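Long-range contacts in NADPH-dependent aldehyde reductase YqhD (Escherichia coli, PDB 4QGS), which reduces a broad range of short-chain aldehydes to primary alcohols, with NADPH as the cofactor and one catalytic zinc ion in each subunit: residues 42-47 against 98-103; 117-122 against 140-145; 212-217 against 312-317; 219-224 against 269-274; 295-300 against 348-353. All coordinates share one frame; numbering follows the deposited sequence.

Contact 1 of 5, residues 42-47 against 98-103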
# COMPACT_ATOMS: atom_id res chain seq x y z
N ARG A 42 17.45 -22.84 -6.95
CA ARG A 42 16.18 -23.55 -6.94
C ARG A 42 15.12 -22.51 -6.58
O ARG A 42 15.05 -22.05 -5.44
CB ARG A 42 16.19 -24.73 -5.96
CG ARG A 42 14.93 -25.59 -5.99
CD ARG A 42 15.23 -27.06 -5.70
NE ARG A 42 16.22 -27.61 -6.63
CZ ARG A 42 16.85 -28.77 -6.48
NH1 ARG A 42 16.59 -29.55 -5.44
NH2 ARG A 42 17.74 -29.16 -7.38
N VAL A 43 14.33 -22.12 -7.58
CA VAL A 43 13.42 -20.99 -7.46
C VAL A 43 12.01 -21.44 -7.13
O VAL A 43 11.46 -22.29 -7.81
CB VAL A 43 13.37 -20.17 -8.78
CG1 VAL A 43 12.46 -18.95 -8.62
CG2 VAL A 43 14.78 -19.74 -9.21
N LEU A 44 11.41 -20.86 -6.09
CA LEU A 44 9.98 -21.04 -5.87
C LEU A 44 9.23 -19.77 -6.28
O LEU A 44 9.43 -18.70 -5.70
CB LEU A 44 9.68 -21.37 -4.40
CG LEU A 44 8.19 -21.57 -4.10
CD1 LEU A 44 7.65 -22.80 -4.81
CD2 LEU A 44 7.94 -21.66 -2.60
N ILE A 45 8.39 -19.91 -7.30
CA ILE A 45 7.49 -18.86 -7.75
C ILE A 45 6.20 -18.92 -6.94
O ILE A 45 5.52 -19.94 -6.93
CB ILE A 45 7.16 -19.01 -9.23
CG1 ILE A 45 8.42 -18.89 -10.08
CG2 ILE A 45 6.09 -17.98 -9.66
CD1 ILE A 45 8.12 -18.97 -11.57
N THR A 46 5.87 -17.83 -6.26
CA THR A 46 4.64 -17.78 -5.47
C THR A 46 3.61 -16.87 -6.13
O THR A 46 3.96 -15.87 -6.75
CB THR A 46 4.92 -17.27 -4.05
OG1 THR A 46 5.49 -15.96 -4.12
CG2 THR A 46 5.90 -18.19 -3.33
N TYR A 47 2.34 -17.22 -6.01
CA TYR A 47 1.30 -16.34 -6.53
C TYR A 47 -0.02 -16.52 -5.79
O TYR A 47 -0.13 -17.34 -4.87
CB TYR A 47 1.09 -16.55 -8.02
CG TYR A 47 0.79 -17.98 -8.43
CD1 TYR A 47 -0.52 -18.44 -8.48
CD2 TYR A 47 1.81 -18.85 -8.79
CE1 TYR A 47 -0.80 -19.75 -8.87
CE2 TYR A 47 1.54 -20.14 -9.18
CZ TYR A 47 0.24 -20.59 -9.22
OH TYR A 47 -0.03 -21.88 -9.60
N THR A 98 16.18 -21.94 -2.83
CA THR A 98 17.21 -20.96 -2.51
C THR A 98 16.84 -19.55 -2.97
O THR A 98 17.60 -18.61 -2.74
CB THR A 98 18.55 -21.32 -3.16
OG1 THR A 98 18.40 -21.33 -4.58
CG2 THR A 98 19.00 -22.69 -2.69
N PHE A 99 15.70 -19.42 -3.63
CA PHE A 99 15.25 -18.10 -4.08
C PHE A 99 13.73 -18.09 -4.24
O PHE A 99 13.16 -19.02 -4.80
CB PHE A 99 15.93 -17.71 -5.40
CG PHE A 99 15.88 -16.23 -5.69
CD1 PHE A 99 16.95 -15.43 -5.36
CD2 PHE A 99 14.75 -15.66 -6.27
CE1 PHE A 99 16.92 -14.07 -5.60
CE2 PHE A 99 14.72 -14.29 -6.51
CZ PHE A 99 15.80 -13.49 -6.18
N LEU A 100 13.08 -17.04 -3.74
CA LEU A 100 11.63 -16.89 -3.87
C LEU A 100 11.27 -15.81 -4.87
O LEU A 100 11.90 -14.76 -4.90
CB LEU A 100 11.02 -16.57 -2.50
CG LEU A 100 11.18 -17.68 -1.46
CD1 LEU A 100 11.09 -17.11 -0.04
CD2 LEU A 100 10.14 -18.73 -1.66
N LEU A 101 10.24 -16.04 -5.69
CA LEU A 101 9.84 -15.04 -6.67
C LEU A 101 8.34 -14.79 -6.62
O LEU A 101 7.55 -15.57 -7.13
CB LEU A 101 10.24 -15.46 -8.08
CG LEU A 101 9.94 -14.45 -9.20
CD1 LEU A 101 10.59 -13.11 -8.96
CD2 LEU A 101 10.37 -15.01 -10.57
N ALA A 102 7.95 -13.70 -5.98
CA ALA A 102 6.53 -13.38 -5.81
C ALA A 102 5.99 -12.73 -7.07
O ALA A 102 6.53 -11.73 -7.54
CB ALA A 102 6.34 -12.47 -4.61
N VAL A 103 4.93 -13.31 -7.62
CA VAL A 103 4.30 -12.77 -8.81
C VAL A 103 2.86 -12.39 -8.50
O VAL A 103 2.02 -13.27 -8.26
CB VAL A 103 4.35 -13.78 -9.98
CG1 VAL A 103 3.71 -13.20 -11.22
CG2 VAL A 103 5.80 -14.19 -10.26
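The carbonyl oxygen of Arg42 is gripped twice: Thr98 N binds it at 2.8 Å in the carbonyl plane, while Phe99 N reaches Arg42 O at 3.3 Å from 35° above that plane. The Thr98 hydroxyl, lodged between its own backbone N and carbonyl carbon (chi1 62°), accepts from Arg42 N (Thr98 OG1 to Arg42 N 3.0 Å). From here the parallel register runs on evenly, with Leu44 N to Phe99 O at 2.8 Å and Leu101 N to Leu44 O also at 2.8 Å, and Thr46 pairs likewise with Leu101 and Val103. Side chains alternate between the faces. On one, Leu44 CD2 and Leu100 CD2 meet at 3.8 Å, the buried leucines side by side and pointing the same way. On the other, Ile45 CG2 touches Val103 CG2 at 3.8 Å, and Ile45 also meets helix 57-64. Thr46 OG1 lies 3.6 Å from Ala102 CB, and a residue as small as alanine probably leaves that hydroxyl room to bond Thr112 of helix 106-119. The chemistry implies two neighbouring inner strands of the parallel sheet: Leu44 and Thr46 bond strand 99-104, Val43 and Ile45 strand 69-73, and the one side-chain hydrogen bond between the segments is that of Thr98 OG1.

Contact 2 of 5, residues 117-122 against 140-145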
# COMPACT_ATOMS: atom_id res chain seq x y z
N ALA A 117 11.58 -15.06 5.58
CA ALA A 117 12.15 -14.89 6.91
C ALA A 117 11.92 -16.12 7.76
O ALA A 117 12.83 -16.61 8.43
CB ALA A 117 11.55 -13.67 7.58
N ALA A 118 10.69 -16.62 7.73
CA ALA A 118 10.32 -17.80 8.50
C ALA A 118 11.25 -18.97 8.19
O ALA A 118 11.56 -19.78 9.06
CB ALA A 118 8.87 -18.19 8.23
N ALA A 119 11.69 -19.05 6.94
CA ALA A 119 12.45 -20.19 6.47
C ALA A 119 13.83 -20.30 7.10
O ALA A 119 14.31 -21.40 7.34
CB ALA A 119 12.56 -20.14 4.96
N ASN A 120 14.47 -19.16 7.37
CA ASN A 120 15.73 -19.17 8.11
C ASN A 120 15.56 -18.86 9.59
O ASN A 120 16.55 -18.65 10.32
CB ASN A 120 16.77 -18.19 7.52
CG ASN A 120 16.89 -18.27 6.02
OD1 ASN A 120 16.55 -19.29 5.41
ND2 ASN A 120 17.41 -17.21 5.42
N TYR A 121 14.32 -18.81 10.06
CA TYR A 121 14.09 -18.80 11.50
C TYR A 121 14.44 -20.20 11.98
O TYR A 121 14.22 -21.17 11.24
CB TYR A 121 12.65 -18.44 11.86
CG TYR A 121 12.49 -17.00 12.34
CD1 TYR A 121 12.05 -16.70 13.62
CD2 TYR A 121 12.84 -15.95 11.50
CE1 TYR A 121 11.93 -15.38 14.04
CE2 TYR A 121 12.73 -14.64 11.90
CZ TYR A 121 12.27 -14.36 13.17
OH TYR A 121 12.16 -13.05 13.55
N PRO A 122 15.06 -20.31 13.16
CA PRO A 122 15.54 -21.61 13.65
C PRO A 122 14.49 -22.74 13.66
O PRO A 122 13.51 -22.72 14.41
CB PRO A 122 16.00 -21.28 15.08
CG PRO A 122 16.36 -19.86 15.05
CD PRO A 122 15.40 -19.21 14.08
N SER A 140 18.25 -12.89 8.92
CA SER A 140 18.50 -13.34 7.56
C SER A 140 17.21 -13.83 6.94
O SER A 140 16.27 -14.18 7.65
CB SER A 140 19.53 -14.47 7.54
OG SER A 140 18.94 -15.68 7.96
N ALA A 141 17.18 -13.87 5.62
CA ALA A 141 16.01 -14.36 4.92
C ALA A 141 16.43 -14.98 3.60
O ALA A 141 17.49 -14.62 3.05
CB ALA A 141 15.01 -13.23 4.69
N ILE A 142 15.64 -15.91 3.11
CA ILE A 142 15.83 -16.42 1.76
C ILE A 142 15.71 -15.26 0.79
O ILE A 142 14.78 -14.46 0.89
CB ILE A 142 14.81 -17.50 1.41
CG1 ILE A 142 14.97 -18.68 2.36
CG2 ILE A 142 14.95 -17.96 -0.05
CD1 ILE A 142 14.22 -19.88 1.92
N PRO A 143 16.67 -15.14 -0.14
CA PRO A 143 16.62 -14.06 -1.11
C PRO A 143 15.31 -14.11 -1.88
O PRO A 143 14.82 -15.20 -2.18
CB PRO A 143 17.81 -14.34 -2.02
CG PRO A 143 18.76 -15.10 -1.14
CD PRO A 143 17.88 -15.97 -0.30
N MET A 144 14.73 -12.95 -2.17
CA MET A 144 13.48 -12.94 -2.92
C MET A 144 13.40 -11.74 -3.84
O MET A 144 13.98 -10.69 -3.57
CB MET A 144 12.27 -12.98 -1.97
CG MET A 144 12.15 -11.79 -1.04
SD MET A 144 10.47 -11.64 -0.38
CE MET A 144 9.59 -11.22 -1.89
N GLY A 145 12.68 -11.91 -4.94
CA GLY A 145 12.40 -10.82 -5.85
C GLY A 145 10.91 -10.86 -6.13
O GLY A 145 10.19 -11.73 -5.61
O HOH W 1 19.70 -16.85 3.21
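Ala119 CB is pressed against Ile142 CD1 at 3.5 Å, closer than two such carbons usually come, and this is the tight part of the contact. Ile142 sends CG1 away from its carbonyl carbon (chi1 -62°), which carries the end of the chain onto the last turn of helix 106-119, where a methyl as small as alanine's allows so close an approach. Beside it, Ala141 CB rests 4.0 Å from Ala117 CA, so the backbones approach over two alanines. Val92 of helix 82-95 also touches Ile142. The topology is that of a beta-alpha-beta crossover: strand 99-104 leads into helix 106-119, and the chain returns through strand 144-148, its parallel neighbour in the sheet, as in the nucleotide-binding domains of this enzyme family. Ile142 thus packs against the end of the crossover helix just before the chain enters its next strand. On the partly exposed side the fit is looser and polar. Asn120, whose short amide can meet both the loop and a water, lays it across Ile142, with OD1 3.5 Å from Ile142 CG1. Its ND2 gives a weak hydrogen bond to Ser140 OG at 3.3 Å. A water links the two segments, accepting weakly from Asn120 ND2 at 3.2 Å and donating to Ala141 O at 3.1 Å.

Contact 3 of 5, residues 212-217 against 312-317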
# COMPACT_ATOMS: atom_id res chain seq x y z
N GLU A 212 -0.87 11.41 3.79
CA GLU A 212 -0.68 10.96 5.18
C GLU A 212 0.68 11.41 5.69
O GLU A 212 0.90 11.48 6.90
CB GLU A 212 -0.76 9.44 5.29
CG GLU A 212 -2.16 8.85 5.03
CD GLU A 212 -3.07 8.84 6.25
OE1 GLU A 212 -3.02 9.78 7.09
OE2 GLU A 212 -3.85 7.88 6.38
N GLN A 213 1.58 11.70 4.75
CA GLN A 213 2.96 12.06 5.06
C GLN A 213 3.30 13.49 4.66
O GLN A 213 4.47 13.91 4.72
CB GLN A 213 3.91 11.09 4.37
CG GLN A 213 3.66 9.62 4.73
CD GLN A 213 4.49 8.66 3.88
OE1 GLN A 213 5.64 8.38 4.19
NE2 GLN A 213 3.88 8.13 2.82
N TYR A 214 2.30 14.26 4.25
CA TYR A 214 2.55 15.59 3.71
C TYR A 214 1.56 16.63 4.25
O TYR A 214 1.95 17.74 4.60
CB TYR A 214 2.52 15.55 2.17
CG TYR A 214 2.39 16.90 1.51
CD1 TYR A 214 3.45 17.82 1.53
CD2 TYR A 214 1.22 17.28 0.87
CE1 TYR A 214 3.33 19.06 0.92
CE2 TYR A 214 1.08 18.52 0.26
CZ TYR A 214 2.15 19.41 0.31
OH TYR A 214 2.02 20.64 -0.29
N VAL A 215 0.27 16.29 4.32
CA VAL A 215 -0.69 17.27 4.83
C VAL A 215 -0.74 17.09 6.34
O VAL A 215 -1.64 16.46 6.90
CB VAL A 215 -2.07 17.12 4.18
CG1 VAL A 215 -2.99 18.23 4.67
CG2 VAL A 215 -1.91 17.18 2.67
N THR A 216 0.27 17.65 6.99
CA THR A 216 0.50 17.42 8.41
C THR A 216 0.88 18.73 9.10
O THR A 216 0.02 19.54 9.43
CB THR A 216 1.60 16.36 8.62
OG1 THR A 216 2.78 16.75 7.91
CG2 THR A 216 1.14 15.00 8.12
N LYS A 217 2.18 18.92 9.31
CA LYS A 217 2.71 20.12 9.96
C LYS A 217 3.94 20.60 9.22
O LYS A 217 4.75 19.77 8.81
CB LYS A 217 3.07 19.86 11.43
CG LYS A 217 1.89 19.75 12.36
CD LYS A 217 2.34 19.34 13.77
CE LYS A 217 3.20 18.08 13.74
NZ LYS A 217 3.58 17.65 15.11
N ARG A 312 -3.51 23.40 9.30
CA ARG A 312 -3.82 24.59 8.53
C ARG A 312 -2.72 24.98 7.53
O ARG A 312 -3.01 25.16 6.35
CB ARG A 312 -4.10 25.76 9.49
CG ARG A 312 -4.09 27.11 8.85
CD ARG A 312 -3.97 28.17 9.93
NE ARG A 312 -4.69 29.39 9.60
CZ ARG A 312 -4.16 30.43 8.97
NH1 ARG A 312 -2.89 30.41 8.58
NH2 ARG A 312 -4.91 31.49 8.72
N ALA A 313 -1.47 25.09 7.98
CA ALA A 313 -0.39 25.51 7.09
C ALA A 313 -0.20 24.57 5.91
O ALA A 313 -0.06 25.03 4.78
CB ALA A 313 0.91 25.63 7.88
N LYS A 314 -0.20 23.26 6.16
CA LYS A 314 0.03 22.32 5.06
C LYS A 314 -1.22 22.18 4.18
O LYS A 314 -1.09 21.89 3.00
CB LYS A 314 0.48 20.95 5.58
CG LYS A 314 1.87 20.97 6.29
CD LYS A 314 2.99 21.58 5.43
CE LYS A 314 3.36 20.73 4.19
NZ LYS A 314 4.13 19.50 4.53
N LEU A 315 -2.41 22.39 4.73
CA LEU A 315 -3.60 22.43 3.87
C LEU A 315 -3.53 23.61 2.90
O LEU A 315 -3.90 23.48 1.73
CB LEU A 315 -4.87 22.51 4.72
CG LEU A 315 -5.32 21.17 5.28
CD1 LEU A 315 -6.30 21.38 6.45
CD2 LEU A 315 -5.97 20.33 4.16
N LEU A 316 -3.04 24.76 3.36
CA LEU A 316 -2.91 25.91 2.48
C LEU A 316 -1.79 25.71 1.46
O LEU A 316 -1.89 26.14 0.31
CB LEU A 316 -2.63 27.18 3.31
CG LEU A 316 -3.81 27.64 4.16
CD1 LEU A 316 -3.34 28.69 5.17
CD2 LEU A 316 -4.91 28.19 3.29
N GLN A 317 -0.71 25.06 1.88
CA GLN A 317 0.39 24.77 0.96
C GLN A 317 -0.08 23.79 -0.12
O GLN A 317 0.20 23.96 -1.30
CB GLN A 317 1.61 24.21 1.70
CG GLN A 317 2.82 23.98 0.78
CD GLN A 317 4.11 23.70 1.54
OE1 GLN A 317 4.25 24.08 2.70
NE2 GLN A 317 5.05 23.02 0.89
O HOH W 2 -0.01 22.30 8.97
O HOH W 3 5.80 18.64 6.74
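Lys314 reaches from its helix into the turn around Val215 in 212-217 and binds Tyr214 O through NZ at 2.8 Å, in the carbonyl plane and on a lone pair. Its chain is folded rather than extended: bends at chi2, chi3 and chi4 (-54°, -68° and -73°) curl the methylenes against the turn, with CG 3.6 Å from Lys217 C. NZ also donates to a water 2.9 Å away, which in turn bonds Lys217 O, and it forms a salt bridge with Asp225. Replaced by alanine, Lys314 would probably leave Tyr214 O without its lysine donor and Asp225 without its positive mate. Tyr214 crosses the lysine chain obliquely, its CE1 3.7 Å from Lys314 CE; its hydroxyl bonds Glu229, which Gln317 NE2 also binds, so tyrosine joins apolar bulk to a polar tip. Val215, third in buried area, sets CG1 3.7 Å from Leu315 CD2, the two side chains crossing at about a right angle near Trp304. Valine occupies the centre of an inverse gamma turn, closed by a weak bond from Thr216 N to Tyr214 O at 2.9 Å. The arrangement joins such a turn to helix 312-323 in the helical, zinc-binding domain of iron-containing alcohol dehydrogenases.

Contact 4 of 5, residues 219-224 against 269-274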
# COMPACT_ATOMS: atom_id res chain seq x y z
N VAL A 219 7.58 21.60 8.59
CA VAL A 219 8.87 21.44 9.26
C VAL A 219 10.00 21.87 8.34
O VAL A 219 11.16 21.54 8.57
CB VAL A 219 9.11 19.98 9.72
CG1 VAL A 219 8.09 19.57 10.78
CG2 VAL A 219 9.08 19.01 8.54
N ASP A 220 9.66 22.62 7.29
CA ASP A 220 10.62 23.12 6.29
C ASP A 220 11.48 21.99 5.70
O ASP A 220 12.70 22.15 5.52
CB ASP A 220 11.53 24.21 6.89
CG ASP A 220 12.24 25.03 5.82
OD1 ASP A 220 11.82 24.98 4.65
OD2 ASP A 220 13.23 25.74 6.15
N ALA A 221 10.85 20.87 5.41
CA ALA A 221 11.48 19.78 4.68
C ALA A 221 11.15 19.97 3.20
O ALA A 221 10.20 19.36 2.69
CB ALA A 221 11.00 18.44 5.18
N LYS A 222 11.90 20.82 2.52
CA LYS A 222 11.52 21.27 1.18
C LYS A 222 11.51 20.17 0.13
O LYS A 222 10.61 20.12 -0.71
CB LYS A 222 12.44 22.41 0.70
CG LYS A 222 12.23 23.73 1.44
CD LYS A 222 12.97 24.88 0.74
CE LYS A 222 12.67 26.23 1.37
NZ LYS A 222 13.11 26.34 2.79
N ILE A 223 12.50 19.29 0.16
CA ILE A 223 12.57 18.22 -0.85
C ILE A 223 11.38 17.26 -0.65
O ILE A 223 10.67 16.90 -1.62
CB ILE A 223 13.89 17.44 -0.77
CG1 ILE A 223 15.04 18.31 -1.30
CG2 ILE A 223 13.80 16.12 -1.53
CD1 ILE A 223 14.92 18.61 -2.78
N GLN A 224 11.16 16.88 0.60
CA GLN A 224 10.02 16.00 0.93
C GLN A 224 8.70 16.60 0.49
O GLN A 224 7.85 15.89 -0.09
CB GLN A 224 10.00 15.69 2.43
CG GLN A 224 11.16 14.83 2.91
CD GLN A 224 12.36 15.66 3.40
OE1 GLN A 224 12.68 16.71 2.84
NE2 GLN A 224 12.99 15.19 4.47
N ALA A 269 10.54 10.38 4.96
CA ALA A 269 11.75 10.40 5.78
C ALA A 269 11.95 11.77 6.38
O ALA A 269 12.13 12.75 5.66
CB ALA A 269 12.97 9.99 4.95
N GLY A 270 11.89 11.83 7.71
CA GLY A 270 12.16 13.06 8.44
C GLY A 270 11.03 14.06 8.55
O GLY A 270 11.27 15.24 8.88
N VAL A 271 9.79 13.62 8.30
CA VAL A 271 8.64 14.51 8.38
C VAL A 271 7.54 13.87 9.23
O VAL A 271 7.51 12.65 9.40
CB VAL A 271 8.10 14.85 6.99
CG1 VAL A 271 9.15 15.64 6.19
CG2 VAL A 271 7.70 13.61 6.24
N PRO A 272 6.64 14.71 9.78
CA PRO A 272 5.55 14.16 10.60
C PRO A 272 4.66 13.27 9.77
O PRO A 272 4.50 13.51 8.57
CB PRO A 272 4.79 15.41 11.08
CG PRO A 272 5.75 16.54 10.89
CD PRO A 272 6.59 16.18 9.71
N GLN A 273 4.11 12.23 10.38
CA GLN A 273 3.20 11.37 9.64
C GLN A 273 1.92 11.19 10.42
O GLN A 273 1.94 11.13 11.64
CB GLN A 273 3.85 10.03 9.33
CG GLN A 273 5.09 10.18 8.43
CD GLN A 273 5.66 8.87 7.98
OE1 GLN A 273 4.99 7.84 8.01
NE2 GLN A 273 6.92 8.90 7.56
N ASP A 274 0.82 11.09 9.69
CA ASP A 274 -0.51 11.09 10.28
C ASP A 274 -0.99 9.65 10.45
O ASP A 274 -0.81 9.05 11.51
CB ASP A 274 -1.45 11.92 9.39
CG ASP A 274 -2.86 12.06 9.96
OD1 ASP A 274 -3.20 11.35 10.91
OD2 ASP A 274 -3.62 12.88 9.41
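Gln224 gives its amide NE2 to Ala269 O at 2.8 Å in a bond that is practically straight, 179° at the hydrogen. The donor arrives nearly head-on to the carbonyl (C=O...N 166°), and the acceptor lies in the plane of the glutamine amide, so both groups are aligned for bonding. A bend at chi2 (92°) turns the amide out of the line of the chain and onto the loop. Next to it, the methyl Val271 CG1 packs against the start of the helix: Ala221 CB lies 3.5 Å from it and Gln224 CB 3.9 Å. Valine offers a compact methyl here, and alanine, at the N-cap position, is small enough to receive it. Farther along, Val219 CG1 meets Pro272 CG at 3.8 Å, the two side chains approaching tip to tip, although Val219 has two modelled conformers and this touch is less certain.

In the next shell, Gly270 turns the loop with a positive phi, which glycine adopts readily, and bonds Asn13 through its backbone, while Ala269 leans on Phe15. Two salt bridges flank the contact: Asp274 with Lys311 beyond Pro272, and Lys222 NZ with Asp220 OD1 at 2.6 Å on the helix side.

With a leucine in place of Gln224, Ala269 O would probably lose its straight amide donor, leaving apolar touches as the remaining contact between the two segments. The chemistry therefore implies a surface join made, between these two segments, by one directional bond and a small patch of methyls.

Contact 5 of 5, residues 295-300 against 348-353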
# COMPACT_ATOMS: atom_id res chain seq x y z
N THR A 295 -12.69 3.36 1.85
CA THR A 295 -12.73 3.85 3.22
C THR A 295 -11.87 5.11 3.37
O THR A 295 -12.20 6.00 4.16
CB THR A 295 -12.25 2.80 4.24
OG1 THR A 295 -10.83 2.62 4.13
CG2 THR A 295 -12.99 1.46 4.01
N LEU A 296 -10.78 5.20 2.60
CA LEU A 296 -9.92 6.38 2.65
C LEU A 296 -10.59 7.60 2.03
O LEU A 296 -10.45 8.72 2.53
CB LEU A 296 -8.57 6.12 1.95
CG LEU A 296 -7.79 4.89 2.42
CD1 LEU A 296 -6.48 4.73 1.59
CD2 LEU A 296 -7.48 4.93 3.91
N ALA A 297 -11.30 7.39 0.92
CA ALA A 297 -11.97 8.47 0.23
C ALA A 297 -13.08 9.05 1.10
O ALA A 297 -13.37 10.24 1.06
CB ALA A 297 -12.53 7.99 -1.09
N ILE A 298 -13.71 8.18 1.89
CA ILE A 298 -14.73 8.64 2.82
C ILE A 298 -14.11 9.45 3.97
O ILE A 298 -14.54 10.57 4.26
CB ILE A 298 -15.53 7.45 3.42
CG1 ILE A 298 -16.36 6.74 2.34
CG2 ILE A 298 -16.43 7.91 4.57
CD1 ILE A 298 -16.78 5.36 2.75
N VAL A 299 -13.11 8.88 4.63
CA VAL A 299 -12.59 9.49 5.86
C VAL A 299 -11.76 10.75 5.61
O VAL A 299 -11.89 11.73 6.35
CB VAL A 299 -11.76 8.48 6.66
CG1 VAL A 299 -11.05 9.14 7.84
CG2 VAL A 299 -12.68 7.35 7.14
N LEU A 300 -10.90 10.74 4.59
CA LEU A 300 -9.94 11.85 4.41
C LEU A 300 -10.58 13.25 4.43
O LEU A 300 -10.14 14.11 5.21
CB LEU A 300 -9.14 11.69 3.12
CG LEU A 300 -8.00 12.72 2.99
CD1 LEU A 300 -6.86 12.39 3.93
CD2 LEU A 300 -7.52 12.75 1.55
N LEU A 348 -13.10 9.73 -10.06
CA LEU A 348 -12.46 8.43 -10.27
C LEU A 348 -13.44 7.28 -10.08
O LEU A 348 -13.10 6.12 -10.33
CB LEU A 348 -11.27 8.25 -9.32
CG LEU A 348 -10.05 9.12 -9.57
CD1 LEU A 348 -9.06 8.93 -8.41
CD2 LEU A 348 -9.38 8.81 -10.92
N GLY A 349 -14.64 7.58 -9.61
CA GLY A 349 -15.64 6.55 -9.35
C GLY A 349 -15.60 6.02 -7.93
O GLY A 349 -16.13 4.94 -7.66
N VAL A 350 -14.99 6.77 -7.02
CA VAL A 350 -14.88 6.37 -5.62
C VAL A 350 -15.62 7.35 -4.70
O VAL A 350 -15.07 8.38 -4.31
CB VAL A 350 -13.40 6.29 -5.14
CG1 VAL A 350 -13.33 5.61 -3.77
CG2 VAL A 350 -12.54 5.54 -6.17
N PRO A 351 -16.88 7.04 -4.37
CA PRO A 351 -17.73 7.92 -3.56
C PRO A 351 -17.17 8.22 -2.18
O PRO A 351 -16.47 7.40 -1.59
CB PRO A 351 -19.04 7.11 -3.44
CG PRO A 351 -19.05 6.24 -4.63
CD PRO A 351 -17.61 5.86 -4.87
N THR A 352 -17.52 9.38 -1.63
CA THR A 352 -16.88 9.85 -0.41
C THR A 352 -17.78 10.02 0.81
O THR A 352 -17.36 10.61 1.79
CB THR A 352 -16.16 11.19 -0.67
OG1 THR A 352 -17.14 12.17 -1.03
CG2 THR A 352 -15.13 11.05 -1.79
N HIS A 353 -19.01 9.51 0.78
CA HIS A 353 -19.87 9.54 1.96
C HIS A 353 -20.36 8.13 2.32
O HIS A 353 -20.57 7.30 1.43
CB HIS A 353 -21.08 10.47 1.73
CG HIS A 353 -20.71 11.91 1.52
ND1 HIS A 353 -20.54 12.46 0.26
CD2 HIS A 353 -20.47 12.91 2.40
CE1 HIS A 353 -20.21 13.73 0.38
NE2 HIS A 353 -20.16 14.03 1.67
O HOH W 4 -16.76 12.20 3.98
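Apolar contact comes first, with Ala297 CB facing Val350 CG1 at 3.7 Å. With CG1 anti to the backbone N of Val350 (chi1 -169°), that methyl meets the helix, and the bare methyl of alanine lets the loop lie close. Ile298 also touches Tyr357 and Ala397. Phe345 of helix 330-347 touches both Ala297 and Thr352.

Segment 348-353 is the exit from that helix. Gly349 ends it in a Schellman motif, with positive phi and a backbone conformation in which a CB would strike the preceding carbonyl; glycine is thus the natural residue. The chain then turns back across helix 292-306, whose first residue, His292, is a zinc ligand, and the side chain of Ala297 lies about 11 Å from the metal.

Carbonyl oxygens meet carbon atoms in a second group. Ile298 CA makes a CA-H...O contact with Thr352 O, 3.4 Å away and fairly straight at 160°, and Ile298 CG1 lies 4.0 Å from Pro351 O. Ala297 O is buried with no hydrogen-bonding partner in the model.

Polar links are indirect. One water donates both to Ile298 O at 2.8 Å and to Thr352 O at 2.8 Å, tying the two carbonyls together. Thr352 gives its hydroxyl to a hydrogen bond with Arg342, while its carbon side, CB and CG2, packs on Ala297 O, with CB at 3.4 Å from that oxygen.

From the N terminus, contact 1 closes first, bringing strand 42-46 beside strand 99-104 across the excursion through helices 57-64 and 82-95. Contact 2 follows in series, closing the short return after helix 106-119; it touches contact 1, adding strand 144-148 to the parallel sheet of the nucleotide-binding half and tying it to that helix's end. The rest lies in the helical half, contact 3 centred about 41 Å from contact 1. Contact 3 closes the long loop from 212-217 to 312-317. Nested inside it, contact 4 closes the excursion through helices 222-244 and 249-262. Contact 5 crosses contact 3, closing the path through helices 312-323 and 330-347 and tying helix 292-306 to the later chain.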